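Local coordinates for protein Exo-arabinanase (Penicillium chrysogenum, PDB 3A72) that hydrolyses arabinan as an exo-acting glycosyl hydrolase, probably releasing short alpha-1,5-linked arabinose units from chain ends, at residues I107-Y119 / F130-P142. Sequence-based numbering, arbitrary orientation.
Sequences IPTDLSSTDIVLY and FVSHIAAGGEARP. With AHR (alpha-L-arabinofuranose), chain B.
T114 meets G137, the last residue of strand 129-137, and G138 just beyond it. T114 CB stands 3.7 Å from G138 O. T114 OG1, set between the backbone N and the carbonyl carbon (chi1 46°), donates to G138 O at 3.0 Å, tilted slightly from the carbonyl plane; OG1 is also hydrogen-bonded with V149 N, so two bonds hold it. The other branch, T114 CG2, lies 3.5 Å from G138 O and 3.6 Å from the methyl A140 CB, which I107 and L111 also touch. The backbone of T114 pairs with G137 through N and O, and farther along, I116 and L118 each accept from two successive residues: I134 and A135, then V131 and S132. These are two classic bulges, in which the second bond of each pair is weak. At the far end F130 sets its edge against the face of Y119 (planes at 68°), while F130 CA lies over the same ring, 3.8 Å from its centroid, as a CH-pi contact. Past the strands, A140 N makes a hydrogen bond to L111 O, and L111 CD1 rests over a face of the R141 guanidinium, 3.9 Å from R141 NH2. A salt bridge joins R141 NH1 to E139 OE2, and a water links NH1 to D110 O, so the two loops are bridged. P142 CB approaches the bound arabinofuranose, 3.5 Å from its O3. Strands 114-121 and 129-137 form the outer hairpin of a four-stranded antiparallel blade, consistent with the six-bladed propeller of sialidase-like enzymes; strand 100-106 flanks 114-121, while I116 and L118 pack on strand 149-157 of the next blade.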
loop_
_atom_site.group_PDB
_atom_site.type_symbol
_atom_site.label_atom_id
_atom_site.label_comp_id
_atom_site.label_asym_id
_atom_site.label_seq_id
_atom_site.Cartn_x
_atom_site.Cartn_y
_atom_site.Cartn_z
ATOM N N ILE A 107 -5.799 -15.147 6.827
ATOM C CA ILE A 107 -7.208 -15.016 7.210
ATOM C C ILE A 107 -7.876 -16.323 6.788
ATOM O O ILE A 107 -7.778 -16.689 5.605
ATOM C CB ILE A 107 -7.893 -13.833 6.502
ATOM C CG1 ILE A 107 -7.217 -12.506 6.852
ATOM C CG2 ILE A 107 -9.402 -13.796 6.797
ATOM C CD1 ILE A 107 -7.690 -11.372 5.997
ATOM N N PRO A 108 -8.596 -17.022 7.660
ATOM C CA PRO A 108 -9.336 -18.213 7.216
ATOM C C PRO A 108 -10.465 -17.816 6.276
ATOM O O PRO A 108 -10.927 -16.683 6.254
ATOM C CB PRO A 108 -9.920 -18.766 8.524
ATOM C CG PRO A 108 -9.152 -18.161 9.635
ATOM C CD PRO A 108 -8.819 -16.789 9.094
ATOM N N THR A 109 -10.972 -18.809 5.518
ATOM C CA THR A 109 -12.065 -18.578 4.594
ATOM C C THR A 109 -13.268 -17.939 5.274
ATOM O O THR A 109 -13.972 -17.111 4.685
ATOM C CB THR A 109 -12.469 -19.895 3.917
ATOM O OG1 THR A 109 -11.346 -20.478 3.258
ATOM C CG2 THR A 109 -13.631 -19.671 2.952
ATOM N N ASP A 110 -13.518 -18.332 6.534
ATOM C CA ASP A 110 -14.657 -17.798 7.289
ATOM C C ASP A 110 -14.457 -16.365 7.787
ATOM O O ASP A 110 -15.378 -15.853 8.446
ATOM C CB ASP A 110 -15.040 -18.756 8.424
ATOM C CG ASP A 110 -14.012 -18.853 9.541
ATOM O OD1 ASP A 110 -13.036 -18.089 9.564
ATOM O OD2 ASP A 110 -14.195 -19.761 10.400
ATOM N N LEU A 111 -13.330 -15.727 7.491
ATOM C CA LEU A 111 -13.080 -14.328 7.840
ATOM C C LEU A 111 -13.023 -14.130 9.349
ATOM O O LEU A 111 -13.191 -13.003 9.844
ATOM C CB LEU A 111 -14.057 -13.347 7.187
ATOM C CG LEU A 111 -14.146 -13.448 5.675
ATOM C CD1 LEU A 111 -15.093 -12.355 5.154
ATOM C CD2 LEU A 111 -12.810 -13.357 4.962
ATOM N N SER A 112 -12.731 -15.174 10.124
ATOM C CA SER A 112 -12.863 -15.072 11.570
ATOM C C SER A 112 -11.710 -14.376 12.265
ATOM O O SER A 112 -11.871 -14.002 13.437
ATOM C CB SER A 112 -13.033 -16.473 12.170
ATOM O OG SER A 112 -11.931 -17.321 11.851
ATOM N N SER A 113 -10.583 -14.192 11.626
ATOM C CA SER A 113 -9.407 -13.594 12.251
ATOM C C SER A 113 -8.532 -12.956 11.191
ATOM O O SER A 113 -8.668 -13.252 10.019
ATOM C CB SER A 113 -8.632 -14.637 13.047
ATOM O OG SER A 113 -8.205 -15.716 12.229
ATOM N N THR A 114 -7.611 -12.126 11.667
ATOM C CA THR A 114 -6.607 -11.446 10.848
ATOM C C THR A 114 -5.235 -11.624 11.465
ATOM O O THR A 114 -5.100 -11.642 12.686
ATOM C CB THR A 114 -6.973 -9.948 10.694
ATOM O OG1 THR A 114 -7.335 -9.412 11.985
ATOM C CG2 THR A 114 -8.110 -9.742 9.740
ATOM N N ASP A 115 -4.206 -11.755 10.646
ATOM C CA ASP A 115 -2.862 -11.979 11.136
ATOM C C ASP A 115 -1.888 -11.470 10.085
ATOM O O ASP A 115 -1.680 -12.121 9.043
ATOM C CB ASP A 115 -2.643 -13.447 11.428
ATOM C CG ASP A 115 -1.335 -13.819 11.991
ATOM O OD1 ASP A 115 -0.472 -12.995 12.285
ATOM O OD2 ASP A 115 -1.124 -15.076 12.206
ATOM N N ILE A 116 -1.311 -10.307 10.332
ATOM C CA ILE A 116 -0.309 -9.728 9.430
ATOM C C ILE A 116 0.989 -10.449 9.694
ATOM O O ILE A 116 1.564 -10.334 10.805
ATOM C CB ILE A 116 -0.178 -8.215 9.609
ATOM C CG1 ILE A 116 -1.481 -7.512 9.297
ATOM C CG2 ILE A 116 0.964 -7.702 8.754
ATOM C CD1 ILE A 116 -1.494 -6.044 9.704
ATOM N N VAL A 117 1.433 -11.191 8.694
ATOM C CA VAL A 117 2.639 -12.026 8.734
ATOM C C VAL A 117 3.677 -11.464 7.764
ATOM O O VAL A 117 3.354 -10.753 6.811
ATOM C CB VAL A 117 2.300 -13.475 8.435
ATOM C CG1 VAL A 117 1.435 -14.072 9.549
ATOM C CG2 VAL A 117 1.692 -13.687 7.058
ATOM N N LEU A 118 4.924 -11.805 8.035
ATOM C CA LEU A 118 6.088 -11.364 7.297
ATOM C C LEU A 118 6.840 -12.574 6.731
ATOM O O LEU A 118 7.246 -13.447 7.500
ATOM C CB LEU A 118 7.032 -10.511 8.188
ATOM C CG LEU A 118 8.170 -9.838 7.452
ATOM C CD1 LEU A 118 7.690 -8.754 6.550
ATOM C CD2 LEU A 118 9.182 -9.324 8.471
ATOM N N TYR A 119 7.029 -12.585 5.418
ATOM C CA TYR A 119 7.801 -13.552 4.657
ATOM C C TYR A 119 8.998 -12.837 4.028
ATOM O O TYR A 119 8.972 -11.654 3.714
ATOM C CB TYR A 119 6.923 -14.187 3.535
ATOM C CG TYR A 119 6.077 -15.313 4.092
ATOM C CD1 TYR A 119 6.427 -16.626 3.885
ATOM C CD2 TYR A 119 4.939 -15.080 4.858
ATOM C CE1 TYR A 119 5.683 -17.668 4.386
ATOM C CE2 TYR A 119 4.193 -16.096 5.408
ATOM C CZ TYR A 119 4.562 -17.401 5.169
ATOM O OH TYR A 119 3.806 -18.397 5.774
ATOM N N PHE A 130 8.797 -18.005 5.916
ATOM C CA PHE A 130 8.128 -17.268 7.012
ATOM C C PHE A 130 9.186 -16.705 7.959
ATOM O O PHE A 130 10.102 -17.432 8.337
ATOM C CB PHE A 130 7.170 -18.197 7.749
ATOM C CG PHE A 130 6.595 -17.594 9.024
ATOM C CD1 PHE A 130 5.629 -16.652 8.979
ATOM C CD2 PHE A 130 7.054 -18.006 10.254
ATOM C CE1 PHE A 130 5.152 -16.083 10.125
ATOM C CE2 PHE A 130 6.570 -17.445 11.417
ATOM C CZ PHE A 130 5.600 -16.471 11.364
ATOM N N VAL A 131 9.000 -15.464 8.384
ATOM C CA VAL A 131 9.867 -14.826 9.367
ATOM C C VAL A 131 9.173 -14.588 10.681
ATOM O O VAL A 131 9.693 -15.029 11.737
ATOM C CB VAL A 131 10.469 -13.497 8.815
ATOM C CG1 VAL A 131 11.404 -12.930 9.854
ATOM C CG2 VAL A 131 11.197 -13.703 7.495
ATOM N N SER A 132 8.029 -13.893 10.704
ATOM C CA SER A 132 7.376 -13.601 11.965
ATOM C C SER A 132 5.921 -13.175 11.725
ATOM O O SER A 132 5.539 -12.765 10.633
ATOM C CB SER A 132 8.126 -12.535 12.716
ATOM O OG SER A 132 8.085 -11.370 11.976
ATOM N N HIS A 133 5.164 -13.245 12.823
ATOM C CA HIS A 133 3.910 -12.512 12.904
ATOM C C HIS A 133 4.221 -11.082 13.315
ATOM O O HIS A 133 5.024 -10.859 14.215
ATOM C CB HIS A 133 3.025 -13.073 13.997
ATOM C CG HIS A 133 2.619 -14.487 13.776
ATOM N ND1 HIS A 133 3.235 -15.687 14.163
ATOM C CD2 HIS A 133 1.534 -14.850 13.116
ATOM C CE1 HIS A 133 2.490 -16.716 13.718
ATOM N NE2 HIS A 133 1.437 -16.226 13.065
ATOM N N ILE A 134 3.568 -10.116 12.670
ATOM C CA ILE A 134 3.677 -8.698 13.091
ATOM C C ILE A 134 2.577 -8.376 14.086
ATOM O O ILE A 134 2.845 -7.902 15.189
ATOM C CB ILE A 134 3.630 -7.779 11.835
ATOM C CG1 ILE A 134 4.649 -8.209 10.778
ATOM C CG2 ILE A 134 3.817 -6.345 12.284
ATOM C CD1 ILE A 134 4.826 -7.293 9.595
ATOM N N ALA A 135 1.319 -8.629 13.695
ATOM C CA ALA A 135 0.174 -8.195 14.490
ATOM C C ALA A 135 -1.028 -9.010 14.079
ATOM O O ALA A 135 -1.244 -9.197 12.889
ATOM C CB ALA A 135 -0.119 -6.710 14.235
ATOM N N ALA A 136 -1.840 -9.436 15.045
ATOM C CA ALA A 136 -3.012 -10.260 14.775
ATOM C C ALA A 136 -4.228 -9.650 15.460
ATOM O O ALA A 136 -4.111 -8.944 16.462
ATOM C CB ALA A 136 -2.812 -11.687 15.177
ATOM N N GLY A 137 -5.394 -9.903 14.891
ATOM C CA GLY A 137 -6.640 -9.392 15.402
ATOM C C GLY A 137 -7.813 -10.265 15.021
ATOM O O GLY A 137 -7.701 -11.445 14.642
ATOM N N GLY A 138 -8.986 -9.664 15.123
ATOM C CA GLY A 138 -10.272 -10.331 14.974
ATOM C C GLY A 138 -10.819 -10.344 13.572
ATOM O O GLY A 138 -10.092 -10.379 12.572
ATOM N N GLU A 139 -12.143 -10.432 13.516
ATOM C CA GLU A 139 -12.915 -10.753 12.320
ATOM C C GLU A 139 -12.615 -9.751 11.196
ATOM O O GLU A 139 -12.653 -8.531 11.405
ATOM C CB GLU A 139 -14.376 -10.708 12.697
ATOM C CG GLU A 139 -15.367 -10.860 11.543
ATOM C CD GLU A 139 -16.788 -10.626 11.948
ATOM O OE1 GLU A 139 -17.077 -10.840 13.178
ATOM O OE2 GLU A 139 -17.636 -10.241 11.136
ATOM N N ALA A 140 -12.358 -10.296 9.991
ATOM C CA ALA A 140 -11.924 -9.517 8.824
ATOM C C ALA A 140 -13.074 -8.856 8.102
ATOM O O ALA A 140 -13.251 -9.032 6.892
ATOM C CB ALA A 140 -11.149 -10.428 7.914
ATOM N N ARG A 141 -13.840 -8.053 8.852
ATOM C CA ARG A 141 -14.858 -7.194 8.233
ATOM C C ARG A 141 -14.738 -5.788 8.867
ATOM O O ARG A 141 -14.523 -5.672 10.070
ATOM C CB ARG A 141 -16.289 -7.698 8.441
ATOM C CG ARG A 141 -16.558 -9.001 7.726
ATOM C CD ARG A 141 -18.036 -9.375 7.843
ATOM N NE ARG A 141 -18.364 -10.639 7.146
ATOM C CZ ARG A 141 -18.304 -11.844 7.640
ATOM N NH1 ARG A 141 -17.946 -12.042 8.895
ATOM N NH2 ARG A 141 -18.601 -12.888 6.865
ATOM N N PRO A 142 -14.901 -4.749 8.059
ATOM C CA PRO A 142 -14.702 -3.363 8.521
ATOM C C PRO A 142 -15.939 -2.800 9.185
ATOM O O PRO A 142 -16.480 -1.797 8.747
ATOM C CB PRO A 142 -14.299 -2.617 7.274
ATOM C CG PRO A 142 -15.150 -3.309 6.222
ATOM C CD PRO A 142 -15.027 -4.810 6.593
HETATM O O5 AHR B . -11.904 -3.575 4.155
HETATM C C5 AHR B . -10.986 -3.103 5.194
HETATM C C4 AHR B . -11.219 -1.632 5.393
HETATM O O4 AHR B . -10.759 -0.945 4.221
HETATM C C3 AHR B . -10.415 -1.058 6.554
HETATM O O3 AHR B . -11.178 -1.162 7.769
HETATM C C2 AHR B . -10.208 0.411 6.109
HETATM O O2 AHR B . -8.973 0.966 6.559
HETATM C C1 AHR B . -10.319 0.367 4.586
HETATM O O1 AHR B . -11.376 1.258 4.128
HETATM O O HOH W 1 -17.674 -14.964 9.693
#